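Local structure of ABC-type branched-chain amino acid transport systems periplasmic component-like protein (Thermomonospora curvata, 4N03) at residues A[39-44]-A[79-84]; A[103-108]-A[127-132]; A[276-281]-A[370-375]; A[283-288]-A[382-387]. The protein probably serves as the extracytoplasmic substrate-binding component of an ABC transporter for fatty acids, and holds a molecule of palmitic acid in this structure. All coordinates share one frame; numbering follows the deposited sequence. Where two conformers were deposited one is given.

In the fold
Contacts 1 and 2 belong to one parallel sheet; contact 3 lies in a second, mixed sheet and contact 4 packs a loop on its edge. Palmitic acid lies between the two lobes that hold these sheets. In each sheet the two contacts lie on adjoining strands: 33-40 beside 103-107, and 370-375 beside 383-390. Contacts 2 and 3 are buried, one largely backbone pairing between parallel strands, the other an antiparallel pair with apolar side chains. Contacts 1 and 4 are partly buried, the former rich in carboxylate bonds where strands give way to loops, the latter small. Contact 1 meets the ligand's carboxyl group, contact 2 spans from there to the tail, and contact 3 meets the tail.

Contact 1. Residues A[39-44]-A[79-84]; sequences ATDLTG and VRDHGY. With PLM (palmitic acid), chain B.
Asp-81 and Thr-40 pair in parallel strands, and the aspartate reaches beyond its partner strand into the following turn. With CG anti to the backbone N (chi1 178°), its carboxylate meets that turn with both oxygens. OD1 accepts a nearly straight bond from Leu-42 N (2.8 Å, 178°) on one side of its plane and, in an Asx turn, another from Gly-83 N (2.9 Å) on the opposite side. OD2 takes the Thr-43 OG1 hydroxyl at 2.8 Å on its syn lone pair. Aspartate suits this place because a short carboxylate can tie two loops together.

Thr-40 O accepts from His-82 N (2.8 Å) and lies 3.3 Å above the centre of the His-82 imidazole. Threonine suits its site: OG1, anti to the backbone N, bonds His-105 NE2 on the next strand while CG2 packs on Arg-80 O (3.7 Å). The His-82 ring is held at both nitrogens: ND1 receives Tyr-84 N in plane at 3.0 Å, and NE2 bonds Leu-107 O. Beyond it, Tyr-84 OH donates to palmitate O2 (2.6 Å).

The pair closes the beta-alpha-beta unit with helix 47-66, which Thr-40 and Val-79 touch; His-82 packs on helices 86-96 and 109-122, and strand 103-107 continues the sheet.

Contact 2. Residues A[103-108]-A[127-132]; sequences IPHFLG and IPSAWT. With PLM (palmitic acid), chain B.
Phe-106 and Leu-107 pair with Pro-128 and Ser-129 as parallel strands of a beta-alpha-beta unit, with helix 109-122 as the crossover. Backbone bonds knit the tight part: Ser-129 N to Phe-106 O at 3.0 Å, and Gly-108 N to Ser-129 O at 2.9 Å. Ile-127, the residue most covered here, sets CB 3.5 Å from Pro-104 O and reaches Pro-104 CB with CD1 (4.3 Å). Proline fits at 128 because the amides of Ile-127 and Ser-129 supply the bonds. Gly-108, the helix N-cap, has backbone angles that would jam a CB; its CA lies 3.5 Å from palmitate O2.

The contact has no solvent face. Its looser margin holds a water that donates to Ile-127 O (2.9 Å) and bonds His-105 ND1, while NE2 of that histidine reaches Thr-40 and Ser-129 OG meets Asn-313.

At the ligand end the Trp-131 indole has Ser-129 C over one face and palmitate CE over the other; its NE1 bonds Thr-144. With an alanine in place of Trp-131, the far part of the palmitate would probably lose its flat apolar wall and Thr-144 its indole N-H partner. Trp-131 CZ2 stands 3.7 Å from palmitate CF.

Contact 3. Residues A[276-281]-A[370-375]; sequences FIATAG and TYIIKP. With PLM (palmitic acid), chain B.
Ile-277 and Ile-373 face each other as a hydrogen-bonded antiparallel pair, Ile-277 CB lying 3.7 Å from Ile-373 CG1. On the same face of the sheet, Thr-279 CG2 touches Ile-373 CD1 at 3.9 Å. That touch follows from Ile-373 chi1 of 74°, which sets CG1 between the backbone N and carbonyl carbon and carries CD1 along the strand toward the threonine. Branched side chains suit such positions, since they fill the sheet surface close to the backbone. On the other face, Phe-276 CB meets Ile-372 CG2 at 3.8 Å, and the small Ala-278 leaves room for Thr-370 CG2.

Two further bonds, Thr-279 N to Tyr-371 O (3.0 Å) and Tyr-371 N to Thr-279 O (2.7 Å), tie the strands where 276-279 ends. Thr-279 O also lies in the plane of the Tyr-371 ring, at its edge. The strands form part of the mixed sheet in the second lobe of the periplasmic binding protein fold, 370-375 running against 275-279, which is otherwise flanked by the parallel strand 251-253.

Thr-279 uses its two branches differently. While CG2 packs on Ile-373, OG1 accepts Gly-281 N (3.1 Å) in an ST turn and faces palmitate CC. A valine in its place would probably leave Gly-281 N without that acceptor and set the turn beside the ligand free to shift. Gly-281 is itself fitting, because a CB there would clash with palmitate CD.

Farther out, Tyr-371 OH is held by Gly-354 O, Thr-370 OG1 bonds Asn-154 and Asp-151, and the Phe-276 ring meets Trp-158 edge-to-face.

Contact 4. Residues A[283-288]-A[382-387]; sequences PMSADL and GAVIVE
Ser-285 has its OG between the backbone N and the carbonyl carbon (chi1 62°), and this brings the hydroxyl up to Ala-383 O at 2.6 Å. Ile-385, with CG1 anti to its carbonyl carbon (chi1 -69°) and an extended chain beyond (chi2 169°), stretches across to Pro-283 and Ala-286. Ser-285 supplies the polar link, while Ile-385 and Pro-283 make most of the apolar one.

The serine donates in the plane of the Ala-383 carbonyl, on a lone pair. Its oxygen also accepts from a water at 2.8 Å, and the same water takes up Ile-385 N at 2.9 Å. The water thus bridges the strand amide of Ile-385 back to the loop. Serine suits the place because its short hydroxyl can both give to the strand and receive the water.

Beside this polar patch, the Pro-283 side chain crosses that of Ile-385 at about a right angle, CD 3.7 Å from CG1 of the isoleucine. Pro-283 CB faces Ala-383 CB at 4.1 Å, a small partner that lets the ring settle close to the strand. Farther along the loop, Ala-286 CB receives the tip of the isoleucine, CD1, at 4.0 Å.

Pro-283 to Ala-286 form a type I beta turn, closed by Ala-286 N on Pro-283 O (3.1 Å). Selenomethionine Met-284 turns off to pack on helices 289-301 and 309-330, while Val-384 and Val-386 bond strand 370-375. The contact is thus a turn leading from strand 275-279 to helix 289-301, packed on the outermost strand of the mixed sheet in a periplasmic binding protein lobe.

Contact 1. Residues A[39-44]-A[79-84]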
# COMPACT_ATOMS: atom_id res chain seq x y z
N ALA A 39 -5.77 10.16 -6.85
CA ALA A 39 -6.06 9.28 -8.01
C ALA A 39 -6.14 7.87 -7.49
O ALA A 39 -5.11 7.29 -7.15
CB ALA A 39 -5.00 9.44 -9.09
N THR A 40 -7.34 7.30 -7.41
CA THR A 40 -7.56 6.08 -6.71
C THR A 40 -8.40 5.11 -7.55
O THR A 40 -8.75 5.41 -8.65
CB THR A 40 -8.19 6.39 -5.31
OG1 THR A 40 -8.14 5.23 -4.48
CG2 THR A 40 -9.64 6.88 -5.42
N ASP A 41 -8.68 3.94 -6.97
CA ASP A 41 -9.62 3.00 -7.55
C ASP A 41 -10.86 2.94 -6.65
O ASP A 41 -10.79 2.44 -5.54
CB ASP A 41 -9.04 1.60 -7.69
CG ASP A 41 -9.99 0.64 -8.32
OD1 ASP A 41 -10.97 1.12 -8.93
OD2 ASP A 41 -9.78 -0.58 -8.21
N LEU A 42 -11.98 3.42 -7.18
CA LEU A 42 -13.27 3.35 -6.51
C LEU A 42 -14.20 2.33 -7.13
O LEU A 42 -15.32 2.16 -6.61
CB LEU A 42 -13.95 4.72 -6.47
CG LEU A 42 -13.16 5.79 -5.77
CD1 LEU A 42 -13.91 7.11 -5.83
CD2 LEU A 42 -12.81 5.41 -4.34
N THR A 43 -13.83 1.70 -8.24
CA THR A 43 -14.74 0.89 -9.03
C THR A 43 -14.21 -0.45 -9.48
O THR A 43 -14.98 -1.34 -9.79
CB THR A 43 -15.24 1.68 -10.23
OG1 THR A 43 -14.15 2.23 -10.96
CG2 THR A 43 -16.27 2.72 -9.83
N GLY A 44 -12.89 -0.62 -9.54
CA GLY A 44 -12.26 -1.85 -9.99
C GLY A 44 -11.97 -2.81 -8.89
O GLY A 44 -12.63 -2.81 -7.83
N VAL A 79 -10.71 14.29 -6.01
CA VAL A 79 -10.65 12.85 -6.11
C VAL A 79 -11.04 12.40 -7.49
O VAL A 79 -12.11 12.75 -7.97
CB VAL A 79 -11.56 12.14 -5.07
CG1 VAL A 79 -11.54 10.64 -5.24
CG2 VAL A 79 -11.16 12.54 -3.68
N ARG A 80 -10.17 11.58 -8.10
CA ARG A 80 -10.43 10.94 -9.39
C ARG A 80 -10.29 9.43 -9.28
O ARG A 80 -9.45 8.91 -8.55
CB ARG A 80 -9.49 11.44 -10.48
CG ARG A 80 -9.77 12.85 -10.96
CD ARG A 80 -10.98 12.89 -11.86
NE ARG A 80 -11.11 14.21 -12.44
CZ ARG A 80 -11.61 15.25 -11.80
NH1 ARG A 80 -12.08 15.11 -10.57
NH2 ARG A 80 -11.66 16.42 -12.41
N ASP A 81 -11.13 8.72 -10.02
CA ASP A 81 -11.19 7.25 -10.04
C ASP A 81 -10.59 6.73 -11.34
O ASP A 81 -11.17 6.94 -12.40
CB ASP A 81 -12.64 6.81 -9.90
CG ASP A 81 -12.82 5.32 -9.96
OD1 ASP A 81 -11.86 4.56 -9.77
OD2 ASP A 81 -13.95 4.87 -10.21
N HIS A 82 -9.43 6.07 -11.28
CA HIS A 82 -8.87 5.46 -12.47
C HIS A 82 -9.32 4.03 -12.69
O HIS A 82 -8.96 3.44 -13.72
CB HIS A 82 -7.33 5.55 -12.50
CG HIS A 82 -6.64 4.97 -11.33
ND1 HIS A 82 -6.81 3.66 -10.91
CD2 HIS A 82 -5.68 5.51 -10.54
CE1 HIS A 82 -5.99 3.43 -9.91
NE2 HIS A 82 -5.31 4.53 -9.65
N GLY A 83 -10.06 3.43 -11.76
CA GLY A 83 -10.64 2.12 -11.94
C GLY A 83 -9.61 0.99 -12.01
O GLY A 83 -9.88 -0.11 -12.48
N TYR A 84 -8.42 1.23 -11.48
CA TYR A 84 -7.26 0.32 -11.63
C TYR A 84 -6.93 0.08 -13.11
O TYR A 84 -6.69 -1.05 -13.50
CB TYR A 84 -7.43 -0.98 -10.81
CG TYR A 84 -6.12 -1.63 -10.44
CD1 TYR A 84 -5.29 -1.06 -9.52
CD2 TYR A 84 -5.75 -2.85 -10.96
CE1 TYR A 84 -4.07 -1.62 -9.18
CE2 TYR A 84 -4.55 -3.46 -10.60
CZ TYR A 84 -3.72 -2.83 -9.71
OH TYR A 84 -2.52 -3.44 -9.38
C1 PLM B . -0.50 -2.40 -6.74
O1 PLM B . 0.61 -2.12 -6.22
O2 PLM B . -0.82 -2.14 -7.92
C2 PLM B . -1.59 -2.93 -5.83
C3 PLM B . -2.24 -1.68 -5.10
C4 PLM B . -3.20 -2.08 -4.00
C5 PLM B . -3.86 -0.90 -3.35
C6 PLM B . -4.78 -1.15 -2.14
C7 PLM B . -3.99 -1.05 -0.84
C8 PLM B . -4.73 -1.45 0.40
C9 PLM B . -4.06 -1.06 1.71
CA PLM B . -3.09 -2.11 2.29
CB PLM B . -2.27 -1.42 3.46
CC PLM B . -0.74 -1.61 3.25
CD PLM B . 0.12 -0.58 3.97
CE PLM B . 1.62 -0.68 3.78
CF PLM B . 2.29 0.69 3.98
CG PLM B . 2.61 1.02 5.43

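Contact 2. Residues A[103-108]-A[127-132]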
# COMPACT_ATOMS: atom_id res chain seq x y z
N ILE A 103 0.13 15.06 -4.87
CA ILE A 103 -0.78 13.91 -4.99
C ILE A 103 -0.50 12.98 -3.83
O ILE A 103 0.34 12.07 -3.92
CB ILE A 103 -0.66 13.20 -6.33
CG1 ILE A 103 -1.02 14.18 -7.44
CG2 ILE A 103 -1.56 12.00 -6.33
CD1 ILE A 103 -0.85 13.59 -8.83
N PRO A 104 -1.20 13.18 -2.69
CA PRO A 104 -0.94 12.35 -1.52
C PRO A 104 -1.56 10.99 -1.47
O PRO A 104 -1.34 10.25 -0.54
CB PRO A 104 -1.47 13.20 -0.38
CG PRO A 104 -2.60 13.97 -0.99
CD PRO A 104 -2.03 14.35 -2.33
N HIS A 105 -2.33 10.65 -2.50
CA HIS A 105 -2.77 9.27 -2.69
C HIS A 105 -2.89 9.00 -4.16
O HIS A 105 -3.68 9.61 -4.86
CB HIS A 105 -4.11 8.99 -1.98
CG HIS A 105 -4.68 7.64 -2.30
ND1 HIS A 105 -3.94 6.48 -2.23
CD2 HIS A 105 -5.91 7.26 -2.72
CE1 HIS A 105 -4.69 5.47 -2.62
NE2 HIS A 105 -5.90 5.91 -2.90
N PHE A 106 -2.07 8.07 -4.67
CA PHE A 106 -2.14 7.60 -6.05
C PHE A 106 -2.10 6.07 -5.96
O PHE A 106 -1.04 5.48 -5.64
CB PHE A 106 -0.95 8.13 -6.82
CG PHE A 106 -1.20 8.23 -8.31
CD1 PHE A 106 -1.87 7.24 -9.01
CD2 PHE A 106 -0.70 9.29 -9.01
CE1 PHE A 106 -2.09 7.37 -10.37
CE2 PHE A 106 -0.94 9.43 -10.36
CZ PHE A 106 -1.62 8.46 -11.06
N LEU A 107 -3.24 5.42 -6.16
CA LEU A 107 -3.33 3.98 -5.97
C LEU A 107 -2.75 3.24 -7.18
O LEU A 107 -3.11 3.53 -8.30
CB LEU A 107 -4.79 3.56 -5.79
CG LEU A 107 -4.99 2.11 -5.35
CD1 LEU A 107 -6.19 2.04 -4.40
CD2 LEU A 107 -5.18 1.17 -6.52
N GLY A 108 -1.95 2.23 -6.92
CA GLY A 108 -1.62 1.25 -7.93
C GLY A 108 -0.25 1.38 -8.57
O GLY A 108 0.12 2.46 -9.03
N ILE A 127 2.49 10.27 -3.12
CA ILE A 127 2.54 9.21 -2.17
C ILE A 127 1.67 8.08 -2.65
O ILE A 127 0.42 8.11 -2.52
CB ILE A 127 2.09 9.63 -0.75
CG1 ILE A 127 2.80 10.87 -0.27
CG2 ILE A 127 2.24 8.46 0.23
CD1 ILE A 127 2.23 11.48 1.00
N PRO A 128 2.27 7.07 -3.30
CA PRO A 128 1.44 5.96 -3.79
C PRO A 128 0.90 5.05 -2.70
O PRO A 128 1.46 4.93 -1.63
CB PRO A 128 2.44 5.15 -4.65
CG PRO A 128 3.59 6.04 -4.89
CD PRO A 128 3.68 6.90 -3.68
N SER A 129 -0.24 4.43 -3.00
CA SER A 129 -0.63 3.13 -2.34
C SER A 129 -0.28 2.04 -3.36
O SER A 129 -1.05 1.59 -4.20
CB SER A 129 -2.09 3.11 -1.93
OG SER A 129 -2.36 4.11 -0.98
N ALA A 130 1.01 1.72 -3.36
CA ALA A 130 1.70 0.94 -4.33
C ALA A 130 3.13 0.75 -3.82
O ALA A 130 3.72 1.70 -3.34
CB ALA A 130 1.73 1.64 -5.65
N TRP A 131 3.62 -0.45 -3.88
CA TRP A 131 4.87 -0.77 -3.22
C TRP A 131 5.89 -1.50 -4.10
O TRP A 131 6.76 -2.17 -3.62
CB TRP A 131 4.58 -1.48 -1.88
CG TRP A 131 3.84 -0.59 -0.95
CD1 TRP A 131 4.41 0.37 -0.23
CD2 TRP A 131 2.40 -0.44 -0.76
NE1 TRP A 131 3.48 1.11 0.45
CE2 TRP A 131 2.22 0.64 0.10
CE3 TRP A 131 1.28 -1.09 -1.27
CZ2 TRP A 131 0.95 1.06 0.52
CZ3 TRP A 131 0.04 -0.68 -0.85
CH2 TRP A 131 -0.12 0.38 0.03
N THR A 132 5.77 -1.32 -5.41
CA THR A 132 6.77 -1.82 -6.29
C THR A 132 8.09 -1.07 -6.13
O THR A 132 8.15 0.14 -5.97
CB THR A 132 6.28 -1.74 -7.74
OG1 THR A 132 7.26 -2.34 -8.60
CG2 THR A 132 6.05 -0.33 -8.23
C1 PLM B . -0.50 -2.40 -6.74
O1 PLM B . 0.61 -2.12 -6.22
O2 PLM B . -0.82 -2.14 -7.92
C2 PLM B . -1.59 -2.93 -5.83
C3 PLM B . -2.24 -1.68 -5.10
C4 PLM B . -3.20 -2.08 -4.00
C5 PLM B . -3.86 -0.90 -3.35
C6 PLM B . -4.78 -1.15 -2.14
C7 PLM B . -3.99 -1.05 -0.84
C8 PLM B . -4.73 -1.45 0.40
C9 PLM B . -4.06 -1.06 1.71
CA PLM B . -3.09 -2.11 2.29
CB PLM B . -2.27 -1.42 3.46
CC PLM B . -0.74 -1.61 3.25
CD PLM B . 0.12 -0.58 3.97
CE PLM B . 1.62 -0.68 3.78
CF PLM B . 2.29 0.69 3.98
CG PLM B . 2.61 1.02 5.43
O HOH W 1 -1.35 6.75 -0.74

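Contact 3. Residues A[276-281]-A[370-375]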
# COMPACT_ATOMS: atom_id res chain seq x y z
N PHE A 276 -2.55 -15.97 5.31
CA PHE A 276 -1.76 -14.97 5.95
C PHE A 276 -1.41 -13.87 4.96
O PHE A 276 -1.29 -14.14 3.77
CB PHE A 276 -0.48 -15.63 6.52
CG PHE A 276 -0.77 -16.78 7.43
CD1 PHE A 276 -1.17 -16.51 8.74
CD2 PHE A 276 -0.72 -18.06 7.01
CE1 PHE A 276 -1.47 -17.53 9.60
CE2 PHE A 276 -1.05 -19.10 7.85
CZ PHE A 276 -1.42 -18.83 9.16
N ILE A 277 -1.19 -12.67 5.45
CA ILE A 277 -0.85 -11.51 4.65
C ILE A 277 0.41 -10.87 5.19
O ILE A 277 0.55 -10.61 6.38
CB ILE A 277 -1.99 -10.46 4.67
CG1 ILE A 277 -3.29 -10.99 4.04
CG2 ILE A 277 -1.57 -9.16 3.99
CD1 ILE A 277 -3.20 -11.20 2.53
N ALA A 278 1.38 -10.66 4.29
CA ALA A 278 2.62 -9.96 4.61
C ALA A 278 2.42 -8.49 4.28
O ALA A 278 2.05 -8.15 3.18
CB ALA A 278 3.76 -10.51 3.80
N THR A 279 2.59 -7.62 5.29
CA THR A 279 2.33 -6.21 5.10
C THR A 279 3.15 -5.39 6.07
O THR A 279 3.31 -5.78 7.23
CB THR A 279 0.83 -5.91 5.34
OG1 THR A 279 0.64 -4.50 5.22
CG2 THR A 279 0.32 -6.40 6.68
N ALA A 280 3.64 -4.23 5.63
CA ALA A 280 4.33 -3.30 6.50
C ALA A 280 3.36 -2.51 7.40
O ALA A 280 3.80 -1.84 8.30
CB ALA A 280 5.13 -2.30 5.70
N GLY A 281 2.06 -2.55 7.09
CA GLY A 281 1.06 -1.77 7.82
C GLY A 281 0.39 -2.54 8.94
O GLY A 281 0.05 -3.70 8.79
N THR A 370 8.23 -6.18 8.17
CA THR A 370 6.97 -6.72 7.68
C THR A 370 6.24 -7.42 8.81
O THR A 370 6.81 -8.22 9.54
CB THR A 370 7.28 -7.79 6.60
OG1 THR A 370 8.04 -7.18 5.54
CG2 THR A 370 6.04 -8.46 6.05
N TYR A 371 4.94 -7.09 8.98
CA TYR A 371 4.02 -7.87 9.82
C TYR A 371 3.49 -9.04 9.08
O TYR A 371 3.39 -9.00 7.83
CB TYR A 371 2.77 -7.05 10.19
CG TYR A 371 2.96 -5.83 11.03
CD1 TYR A 371 3.20 -4.60 10.46
CD2 TYR A 371 2.81 -5.87 12.43
CE1 TYR A 371 3.34 -3.45 11.21
CE2 TYR A 371 2.95 -4.72 13.19
CZ TYR A 371 3.18 -3.52 12.59
OH TYR A 371 3.31 -2.41 13.38
N ILE A 372 3.14 -10.11 9.78
CA ILE A 372 2.27 -11.14 9.20
C ILE A 372 0.91 -10.95 9.91
O ILE A 372 0.87 -10.98 11.15
CB ILE A 372 2.77 -12.56 9.41
CG1 ILE A 372 4.18 -12.73 8.89
CG2 ILE A 372 1.77 -13.54 8.77
CD1 ILE A 372 4.36 -12.51 7.41
N ILE A 373 -0.15 -10.79 9.16
CA ILE A 373 -1.49 -10.64 9.68
C ILE A 373 -2.36 -11.76 9.14
O ILE A 373 -2.02 -12.42 8.16
CB ILE A 373 -2.08 -9.22 9.44
CG1 ILE A 373 -2.48 -9.01 8.01
CG2 ILE A 373 -1.13 -8.15 9.95
CD1 ILE A 373 -3.16 -7.70 7.78
N LYS A 374 -3.53 -11.96 9.74
CA LYS A 374 -4.53 -12.86 9.16
C LYS A 374 -5.90 -12.21 9.28
O LYS A 374 -6.20 -11.45 10.24
CB LYS A 374 -4.54 -14.21 9.83
CG LYS A 374 -4.97 -14.14 11.29
CD LYS A 374 -4.99 -15.49 11.98
CE LYS A 374 -6.09 -16.42 11.49
NZ LYS A 374 -7.48 -15.92 11.77
N PRO A 375 -6.79 -12.55 8.35
CA PRO A 375 -8.20 -12.21 8.50
C PRO A 375 -8.80 -12.75 9.79
O PRO A 375 -8.48 -13.86 10.21
CB PRO A 375 -8.85 -12.85 7.30
CG PRO A 375 -7.77 -12.92 6.29
CD PRO A 375 -6.54 -13.26 7.08
C1 PLM B . -0.50 -2.40 -6.74
O1 PLM B . 0.61 -2.12 -6.22
O2 PLM B . -0.82 -2.14 -7.92
C2 PLM B . -1.59 -2.93 -5.83
C3 PLM B . -2.24 -1.68 -5.10
C4 PLM B . -3.20 -2.08 -4.00
C5 PLM B . -3.86 -0.90 -3.35
C6 PLM B . -4.78 -1.15 -2.14
C7 PLM B . -3.99 -1.05 -0.84
C8 PLM B . -4.73 -1.45 0.40
C9 PLM B . -4.06 -1.06 1.71
CA PLM B . -3.09 -2.11 2.29
CB PLM B . -2.27 -1.42 3.46
CC PLM B . -0.74 -1.61 3.25
CD PLM B . 0.12 -0.58 3.97
CE PLM B . 1.62 -0.68 3.78
CF PLM B . 2.29 0.69 3.98
CG PLM B . 2.61 1.02 5.43

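Contact 4. Residues A[283-288]-A[382-387]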
# COMPACT_ATOMS: atom_id res chain seq x y z
N PRO A 283 -2.69 -3.56 11.27
CA PRO A 283 -4.13 -3.58 11.13
C PRO A 283 -4.82 -2.71 12.22
O PRO A 283 -4.19 -2.30 13.19
CB PRO A 283 -4.44 -5.06 11.29
CG PRO A 283 -3.43 -5.53 12.27
CD PRO A 283 -2.20 -4.74 11.95
N MSE A 284 -6.12 -2.49 12.08
CA MSE A 284 -6.92 -1.63 13.00
C MSE A 284 -7.08 -2.23 14.37
O MSE A 284 -7.59 -1.55 15.26
CB MSE A 284 -8.23 -1.29 12.32
CG MSE A 284 -7.97 -0.48 11.05
SE MSE A 284 -8.63 1.33 11.11
CE MSE A 284 -7.75 1.92 12.74
N SER A 285 -6.72 -3.48 14.57
CA SER A 285 -6.74 -4.16 15.85
C SER A 285 -5.47 -4.03 16.65
O SER A 285 -5.39 -4.48 17.77
CB SER A 285 -7.05 -5.62 15.62
OG SER A 285 -6.02 -6.18 14.82
N ALA A 286 -4.43 -3.42 16.07
CA ALA A 286 -3.18 -3.30 16.81
C ALA A 286 -3.35 -2.46 18.08
O ALA A 286 -4.05 -1.45 18.07
CB ALA A 286 -2.12 -2.68 15.93
N ASP A 287 -2.59 -2.81 19.09
CA ASP A 287 -2.69 -2.14 20.40
C ASP A 287 -1.80 -0.91 20.40
O ASP A 287 -0.73 -0.90 21.03
CB ASP A 287 -2.32 -3.12 21.51
CG ASP A 287 -2.52 -2.54 22.89
OD1 ASP A 287 -3.27 -1.55 23.00
OD2 ASP A 287 -1.91 -3.08 23.82
N LEU A 288 -2.23 0.11 19.68
CA LEU A 288 -1.53 1.39 19.59
C LEU A 288 -2.54 2.50 19.80
O LEU A 288 -3.58 2.49 19.20
CB LEU A 288 -0.89 1.53 18.22
CG LEU A 288 0.23 0.56 17.84
CD1 LEU A 288 0.59 0.73 16.38
CD2 LEU A 288 1.49 0.68 18.66
N GLY A 382 -11.00 -6.26 10.77
CA GLY A 382 -11.09 -7.53 10.06
C GLY A 382 -9.80 -8.32 9.97
O GLY A 382 -9.71 -9.25 9.18
N ALA A 383 -8.82 -8.00 10.81
CA ALA A 383 -7.52 -8.66 10.74
C ALA A 383 -6.82 -8.52 12.07
O ALA A 383 -7.02 -7.54 12.78
CB ALA A 383 -6.64 -8.11 9.62
N VAL A 384 -5.93 -9.48 12.36
CA VAL A 384 -5.12 -9.44 13.59
C VAL A 384 -3.67 -9.75 13.24
O VAL A 384 -3.37 -10.48 12.29
CB VAL A 384 -5.58 -10.43 14.69
CG1 VAL A 384 -6.93 -10.09 15.27
CG2 VAL A 384 -5.61 -11.87 14.25
N ILE A 385 -2.77 -9.23 14.05
CA ILE A 385 -1.35 -9.55 13.92
C ILE A 385 -1.10 -10.99 14.33
O ILE A 385 -1.51 -11.43 15.41
CB ILE A 385 -0.54 -8.57 14.80
CG1 ILE A 385 -0.61 -7.18 14.21
CG2 ILE A 385 0.91 -9.03 14.91
CD1 ILE A 385 -0.08 -6.08 15.12
N VAL A 386 -0.40 -11.72 13.47
CA VAL A 386 0.10 -13.05 13.78
C VAL A 386 1.57 -12.93 14.17
O VAL A 386 2.00 -13.54 15.15
CB VAL A 386 -0.08 -14.00 12.57
CG1 VAL A 386 0.50 -15.38 12.85
CG2 VAL A 386 -1.58 -14.14 12.33
N GLU A 387 2.34 -12.15 13.41
CA GLU A 387 3.75 -11.90 13.73
C GLU A 387 3.98 -10.44 13.73
O GLU A 387 3.69 -9.75 12.75
CB GLU A 387 4.65 -12.58 12.70
CG GLU A 387 6.10 -12.70 13.10
CD GLU A 387 6.30 -13.67 14.23
OE1 GLU A 387 5.69 -14.76 14.22
OE2 GLU A 387 7.13 -13.37 15.09
O HOH W 2 -3.63 -7.13 15.80